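E3 SUMO-protein ligase SIZ1 (Saccharomyces cerevisiae, PDB 3I2D) acts as an E3 ligase that attaches SUMO to septins and PCNA, with an SP-RING zinc finger that mediates interaction with UBC9. Local coordinates at residues V214-I220 with E301-E307; C268-F274 with C291-I296. All coordinates share one frame; numbering follows the deposited sequence.

In the fold
Interaction 2 and the 301-307 half of interaction 1 lie in the SP-RING finger; 214-220 comes from the end of helix 207-215 and the turn after it. The two centres are about 14 Å apart. Along the sequence the order is 214-220, 268-274, 291-296 and 301-307. Strands 303-305 (interaction 1) and 274-275 (which F274 of interaction 2 begins) are the outer strands of one three-stranded antiparallel sheet, with 262-265 between them. The contacts touch, L303 CD1 lying 3.7 Å from F274 CZ and S306 CB packing on C273 SG. Interaction 2 holds the zinc ion. Interaction 1 ties the link between helices 207-215 and 222-234 to the finger, which is required for E3 activity.

Interaction 1: V214-I220 with E301-E307; sequences VLQHPKI and ENLAISE
A single beta bridge between I220 and S306 fastens the turn after helix 207-215 to the end of strand 303-305, a border strand of the SP-RING sheet. I220 bonds to the residues on both sides of S306, as in a parallel bridge. I220 N donates to I305 O (2.9 Å). E307 N returns a bond to I220 O at 3.1 Å. Closer to the helix, a water bridges the two segments: it accepts from I305 N (2.7 Å) and donates to V214 O and H217 O.

Apolar branches pack beside this polar row. V214 CG2 meets L303 CD2 at 3.9 Å, while L215 CD2 lies 3.5 Å from I305 CG1. Y261 also touches L215 and I305. I220 CG1 rests against the A304 methyl, CB, at 3.9 Å. The H217 CB points toward the strand, and chi1 of 173° carries CG away from the backbone N, setting the ring by L303 O and the A304 methyl. L303 O sits over one ring face and P218 CD over the other. H217 ND1 bonds to P218 O (2.7 Å), which helps fix the ring's rotation. K219 crosses E307 at about a right angle, its CD lying against the E307 side chain. The charged atoms stay apart, with K219 NZ 5.4 Å from E307 OE2.

S306 OG caps V309 N at the start of the next helix. I305 O is met by I220 N, I305 N by the bridging water, and I220 O by E307 N and a second water. The K219-E307 attraction is probably only a long-range addition.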
loop_
_atom_site.group_PDB
_atom_site.type_symbol
_atom_site.label_atom_id
_atom_site.label_comp_id
_atom_site.label_asym_id
_atom_site.label_seq_id
_atom_site.Cartn_x
_atom_site.Cartn_y
_atom_site.Cartn_z
ATOM N N VAL A 214 12.540 -5.945 2.015
ATOM C CA VAL A 214 12.812 -6.821 0.891
ATOM C C VAL A 214 14.264 -7.293 0.940
ATOM O O VAL A 214 14.529 -8.467 0.728
ATOM C CB VAL A 214 12.548 -6.115 -0.463
ATOM C CG1 VAL A 214 12.897 -7.047 -1.618
ATOM C CG2 VAL A 214 11.094 -5.710 -0.561
ATOM N N LEU A 215 15.203 -6.393 1.222
ATOM C CA LEU A 215 16.622 -6.773 1.301
ATOM C C LEU A 215 16.906 -7.727 2.457
ATOM O O LEU A 215 17.879 -8.468 2.431
ATOM C CB LEU A 215 17.515 -5.546 1.484
ATOM C CG LEU A 215 17.535 -4.466 0.404
ATOM C CD1 LEU A 215 18.519 -3.381 0.825
ATOM C CD2 LEU A 215 17.930 -5.061 -0.949
ATOM N N GLN A 216 16.055 -7.701 3.470
ATOM C CA GLN A 216 16.216 -8.540 4.648
ATOM C C GLN A 216 15.454 -9.847 4.465
ATOM O O GLN A 216 15.344 -10.669 5.373
ATOM C CB GLN A 216 15.713 -7.768 5.882
ATOM C CG GLN A 216 15.483 -8.598 7.143
ATOM C CD GLN A 216 14.750 -7.821 8.231
ATOM O OE1 GLN A 216 13.807 -7.068 7.949
ATOM N NE2 GLN A 216 15.165 -8.013 9.482
ATOM N N HIS A 217 14.918 -10.041 3.273
ATOM C CA HIS A 217 14.174 -11.255 2.995
ATOM C C HIS A 217 15.117 -12.176 2.252
ATOM O O HIS A 217 15.843 -11.736 1.358
ATOM C CB HIS A 217 12.941 -10.931 2.148
ATOM C CG HIS A 217 12.191 -12.136 1.673
ATOM N ND1 HIS A 217 12.723 -13.040 0.778
ATOM C CD2 HIS A 217 10.930 -12.561 1.935
ATOM C CE1 HIS A 217 11.822 -13.969 0.504
ATOM N NE2 HIS A 217 10.726 -13.702 1.193
ATOM N N PRO A 218 15.131 -13.471 2.622
ATOM C CA PRO A 218 16.002 -14.462 1.978
ATOM C C PRO A 218 15.998 -14.227 0.475
ATOM O O PRO A 218 14.943 -14.248 -0.152
ATOM C CB PRO A 218 15.342 -15.786 2.349
ATOM C CG PRO A 218 14.765 -15.503 3.693
ATOM C CD PRO A 218 14.169 -14.127 3.529
ATOM N N LYS A 219 17.160 -13.979 -0.111
ATOM C CA LYS A 219 17.177 -13.747 -1.542
ATOM C C LYS A 219 16.802 -15.007 -2.318
ATOM O O LYS A 219 16.489 -16.033 -1.729
ATOM C CB LYS A 219 18.540 -13.204 -1.987
ATOM C CG LYS A 219 19.738 -13.887 -1.409
ATOM C CD LYS A 219 21.034 -13.236 -1.921
ATOM C CE LYS A 219 21.325 -11.895 -1.255
ATOM N NZ LYS A 219 20.209 -10.948 -1.432
ATOM N N ILE A 220 16.780 -14.909 -3.638
ATOM C CA ILE A 220 16.469 -16.045 -4.480
ATOM C C ILE A 220 17.875 -16.452 -4.887
ATOM O O ILE A 220 18.516 -15.792 -5.706
ATOM C CB ILE A 220 15.638 -15.605 -5.707
ATOM C CG1 ILE A 220 14.316 -15.006 -5.234
ATOM C CG2 ILE A 220 15.364 -16.780 -6.634
ATOM C CD1 ILE A 220 13.552 -14.321 -6.334
ATOM N N GLU A 301 5.556 -9.397 1.169
ATOM C CA GLU A 301 6.304 -10.428 1.886
ATOM C C GLU A 301 7.005 -11.441 0.989
ATOM O O GLU A 301 7.970 -12.078 1.408
ATOM C CB GLU A 301 5.388 -11.175 2.860
ATOM C CG GLU A 301 4.031 -11.543 2.294
ATOM C CD GLU A 301 2.960 -10.499 2.612
ATOM O OE1 GLU A 301 3.148 -9.302 2.270
ATOM O OE2 GLU A 301 1.927 -10.888 3.209
ATOM N N ASN A 302 6.533 -11.591 -0.241
ATOM C CA ASN A 302 7.137 -12.541 -1.172
ATOM C C ASN A 302 8.156 -11.912 -2.099
ATOM O O ASN A 302 8.701 -12.585 -2.973
ATOM C CB ASN A 302 6.059 -13.193 -2.021
ATOM C CG ASN A 302 5.163 -14.089 -1.217
ATOM O OD1 ASN A 302 4.175 -14.612 -1.729
ATOM N ND2 ASN A 302 5.504 -14.282 0.048
ATOM N N LEU A 303 8.410 -10.622 -1.913
ATOM C CA LEU A 303 9.351 -9.910 -2.759
ATOM C C LEU A 303 10.773 -10.138 -2.242
ATOM O O LEU A 303 11.082 -9.818 -1.094
ATOM C CB LEU A 303 8.999 -8.421 -2.766
ATOM C CG LEU A 303 9.392 -7.570 -3.978
ATOM C CD1 LEU A 303 8.709 -8.114 -5.220
ATOM C CD2 LEU A 303 8.980 -6.117 -3.758
ATOM N N ALA A 304 11.627 -10.707 -3.089
ATOM C CA ALA A 304 13.014 -10.984 -2.725
ATOM C C ALA A 304 14.015 -10.554 -3.805
ATOM O O ALA A 304 13.689 -10.513 -4.989
ATOM C CB ALA A 304 13.184 -12.470 -2.437
ATOM N N ILE A 305 15.235 -10.238 -3.384
ATOM C CA ILE A 305 16.288 -9.836 -4.306
ATOM C C ILE A 305 16.759 -11.093 -5.003
ATOM O O ILE A 305 16.801 -12.154 -4.393
ATOM C CB ILE A 305 17.512 -9.235 -3.550
ATOM C CG1 ILE A 305 17.141 -7.890 -2.926
ATOM C CG2 ILE A 305 18.710 -9.084 -4.503
ATOM C CD1 ILE A 305 16.577 -6.914 -3.914
ATOM N N SER A 306 17.110 -10.980 -6.280
ATOM C CA SER A 306 17.618 -12.118 -7.035
ATOM C C SER A 306 19.134 -12.069 -6.960
ATOM O O SER A 306 19.760 -11.184 -7.531
ATOM C CB SER A 306 17.187 -12.044 -8.495
ATOM O OG SER A 306 18.095 -12.745 -9.327
ATOM N N GLU A 307 19.716 -13.026 -6.252
ATOM C CA GLU A 307 21.153 -13.079 -6.095
ATOM C C GLU A 307 21.853 -13.246 -7.437
ATOM O O GLU A 307 22.910 -12.642 -7.678
ATOM C CB GLU A 307 21.531 -14.225 -5.167
ATOM C CG GLU A 307 22.968 -14.158 -4.702
ATOM C CD GLU A 307 23.330 -15.301 -3.785
ATOM O OE1 GLU A 307 23.436 -16.443 -4.285
ATOM O OE2 GLU A 307 23.497 -15.049 -2.567
HETATM O O HOH W 1 15.712 -10.088 -0.710
HETATM O O HOH W 2 19.072 -15.378 -8.102
#

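Interaction 2: C268-F274 with C291-I296; sequences CKHLQCF and CPVCQI. With ZN (zinc ion), chain B.
C268 begins the zinc site of the SP-RING finger, a centre of three cysteines and one histidine built from two loops. Its SG binds the zinc ion at 2.1 Å and lies beside the sulfurs of C291 and C294. H270 supplies the one nitrogen ligand, NE2, also 2.1 Å from zinc. Its CG stands between the backbone N and carbonyl carbon (chi1 60°), which brings the ring to the metal. C291 SG and C294 SG lie at the ring's edge, and V293 covers one face, its CG1 3.8 Å from the H270 ring centroid in a CH-pi contact. L271 turns away and packs on helix 222-234. Q272 crosses V293 at about a right angle, its CG 3.8 Å from V293 CG2.

F274 ends the run. P292 CD lies over one face of the ring, 3.9 Å from the F274 ring centroid, again a CH-pi contact. The ring also meets C291 SG obliquely and V293 CG2 at its edge, and F279 adds a further ring contact. With the ring cut back to an alanine here, P292 CD is likely to lose its aromatic face, and a gap would probably open beside the C291 sulfur.

The 291-294 loop is a zinc knuckle. C291 SG and C294 SG each bind zinc at 2.3 Å. C291 SG also accepts two weak backbone bonds, one from V293 N and one from C294 N, the latter 3.6 Å long and almost straight at 175°.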
loop_
_atom_site.group_PDB
_atom_site.type_symbol
_atom_site.label_atom_id
_atom_site.label_comp_id
_atom_site.label_asym_id
_atom_site.label_seq_id
_atom_site.Cartn_x
_atom_site.Cartn_y
_atom_site.Cartn_z
ATOM N N CYS A 268 7.283 -15.828 -8.884
ATOM C CA CYS A 268 7.413 -15.477 -10.296
ATOM C C CYS A 268 8.178 -16.523 -11.106
ATOM O O CYS A 268 9.234 -17.002 -10.699
ATOM C CB CYS A 268 8.065 -14.091 -10.461
ATOM S SG CYS A 268 6.939 -12.635 -10.246
ATOM N N LYS A 269 7.613 -16.886 -12.252
ATOM C CA LYS A 269 8.224 -17.859 -13.148
ATOM C C LYS A 269 8.845 -17.131 -14.325
ATOM O O LYS A 269 8.270 -17.074 -15.411
ATOM C CB LYS A 269 7.180 -18.850 -13.666
ATOM C CG LYS A 269 6.836 -19.981 -12.715
ATOM C CD LYS A 269 5.910 -19.563 -11.589
ATOM C CE LYS A 269 5.711 -20.728 -10.613
ATOM N NZ LYS A 269 5.299 -21.992 -11.310
ATOM N N HIS A 270 10.009 -16.542 -14.098
ATOM C CA HIS A 270 10.703 -15.830 -15.157
ATOM C C HIS A 270 11.999 -15.244 -14.619
ATOM O O HIS A 270 12.116 -14.942 -13.432
ATOM C CB HIS A 270 9.805 -14.734 -15.789
ATOM C CG HIS A 270 9.336 -13.677 -14.833
ATOM N ND1 HIS A 270 10.164 -12.690 -14.344
ATOM C CD2 HIS A 270 8.120 -13.454 -14.276
ATOM C CE1 HIS A 270 9.479 -11.907 -13.527
ATOM N NE2 HIS A 270 8.236 -12.349 -13.468
ATOM N N LEU A 271 12.975 -15.124 -15.508
ATOM C CA LEU A 271 14.284 -14.598 -15.174
ATOM C C LEU A 271 14.296 -13.090 -14.947
ATOM O O LEU A 271 14.929 -12.605 -14.003
ATOM C CB LEU A 271 15.252 -14.946 -16.295
ATOM C CG LEU A 271 16.445 -15.822 -15.941
ATOM C CD1 LEU A 271 16.020 -16.998 -15.070
ATOM C CD2 LEU A 271 17.070 -16.296 -17.239
ATOM N N GLN A 272 13.596 -12.358 -15.813
ATOM C CA GLN A 272 13.533 -10.900 -15.733
ATOM C C GLN A 272 13.066 -10.382 -14.380
ATOM O O GLN A 272 11.986 -10.732 -13.907
ATOM C CB GLN A 272 12.622 -10.339 -16.841
ATOM C CG GLN A 272 12.543 -8.794 -16.923
ATOM C CD GLN A 272 13.919 -8.121 -16.942
ATOM O OE1 GLN A 272 14.824 -8.546 -17.671
ATOM N NE2 GLN A 272 14.077 -7.061 -16.148
ATOM N N CYS A 273 13.899 -9.552 -13.758
ATOM C CA CYS A 273 13.560 -8.955 -12.479
ATOM C C CYS A 273 13.196 -7.513 -12.758
ATOM O O CYS A 273 13.178 -7.081 -13.911
ATOM C CB CYS A 273 14.748 -9.000 -11.522
ATOM S SG CYS A 273 15.280 -10.660 -11.106
ATOM N N PHE A 274 12.891 -6.771 -11.705
ATOM C CA PHE A 274 12.556 -5.357 -11.836
ATOM C C PHE A 274 13.112 -4.698 -10.583
ATOM O O PHE A 274 13.385 -5.381 -9.601
ATOM C CB PHE A 274 11.044 -5.157 -11.931
ATOM C CG PHE A 274 10.292 -5.826 -10.842
ATOM C CD1 PHE A 274 9.758 -7.094 -11.035
ATOM C CD2 PHE A 274 10.126 -5.198 -9.609
ATOM C CE1 PHE A 274 9.064 -7.736 -10.017
ATOM C CE2 PHE A 274 9.440 -5.823 -8.587
ATOM C CZ PHE A 274 8.901 -7.103 -8.789
ATOM N N CYS A 291 3.079 -7.913 -10.699
ATOM C CA CYS A 291 4.405 -7.924 -11.261
ATOM C C CYS A 291 4.397 -7.190 -12.601
ATOM O O CYS A 291 3.517 -7.420 -13.422
ATOM C CB CYS A 291 4.874 -9.374 -11.433
ATOM S SG CYS A 291 6.512 -9.566 -12.160
ATOM N N PRO A 292 5.372 -6.283 -12.829
ATOM C CA PRO A 292 5.505 -5.499 -14.067
ATOM C C PRO A 292 5.861 -6.368 -15.265
ATOM O O PRO A 292 5.640 -5.984 -16.415
ATOM C CB PRO A 292 6.641 -4.526 -13.753
ATOM C CG PRO A 292 6.651 -4.446 -12.256
ATOM C CD PRO A 292 6.381 -5.856 -11.842
ATOM N N VAL A 293 6.423 -7.539 -14.986
ATOM C CA VAL A 293 6.837 -8.465 -16.032
ATOM C C VAL A 293 5.758 -9.497 -16.448
ATOM O O VAL A 293 5.412 -9.593 -17.628
ATOM C CB VAL A 293 8.130 -9.204 -15.598
ATOM C CG1 VAL A 293 8.643 -10.071 -16.721
ATOM C CG2 VAL A 293 9.187 -8.203 -15.195
ATOM N N CYS A 294 5.226 -10.245 -15.480
ATOM C CA CYS A 294 4.212 -11.281 -15.730
ATOM C C CYS A 294 2.794 -10.927 -15.256
ATOM O O CYS A 294 1.877 -11.745 -15.345
ATOM C CB CYS A 294 4.635 -12.582 -15.049
ATOM S SG CYS A 294 4.658 -12.494 -13.237
ATOM N N GLN A 295 2.632 -9.720 -14.731
ATOM C CA GLN A 295 1.348 -9.235 -14.245
ATOM C C GLN A 295 0.663 -10.033 -13.151
ATOM O O GLN A 295 -0.459 -9.696 -12.791
ATOM C CB GLN A 295 0.358 -9.080 -15.394
ATOM C CG GLN A 295 0.731 -8.059 -16.440
ATOM C CD GLN A 295 1.906 -8.500 -17.286
ATOM O OE1 GLN A 295 1.953 -9.641 -17.762
ATOM N NE2 GLN A 295 2.861 -7.593 -17.493
ATOM N N ILE A 296 1.288 -11.073 -12.609
ATOM C CA ILE A 296 0.610 -11.827 -11.550
ATOM C C ILE A 296 0.480 -11.013 -10.273
ATOM O O ILE A 296 1.061 -9.943 -10.149
ATOM C CB ILE A 296 1.333 -13.163 -11.181
ATOM C CG1 ILE A 296 2.491 -12.908 -10.216
ATOM C CG2 ILE A 296 1.839 -13.834 -12.428
ATOM C CD1 ILE A 296 3.082 -14.182 -9.613
HETATM ZN ZN ZN B . 6.610 -11.883 -12.199
#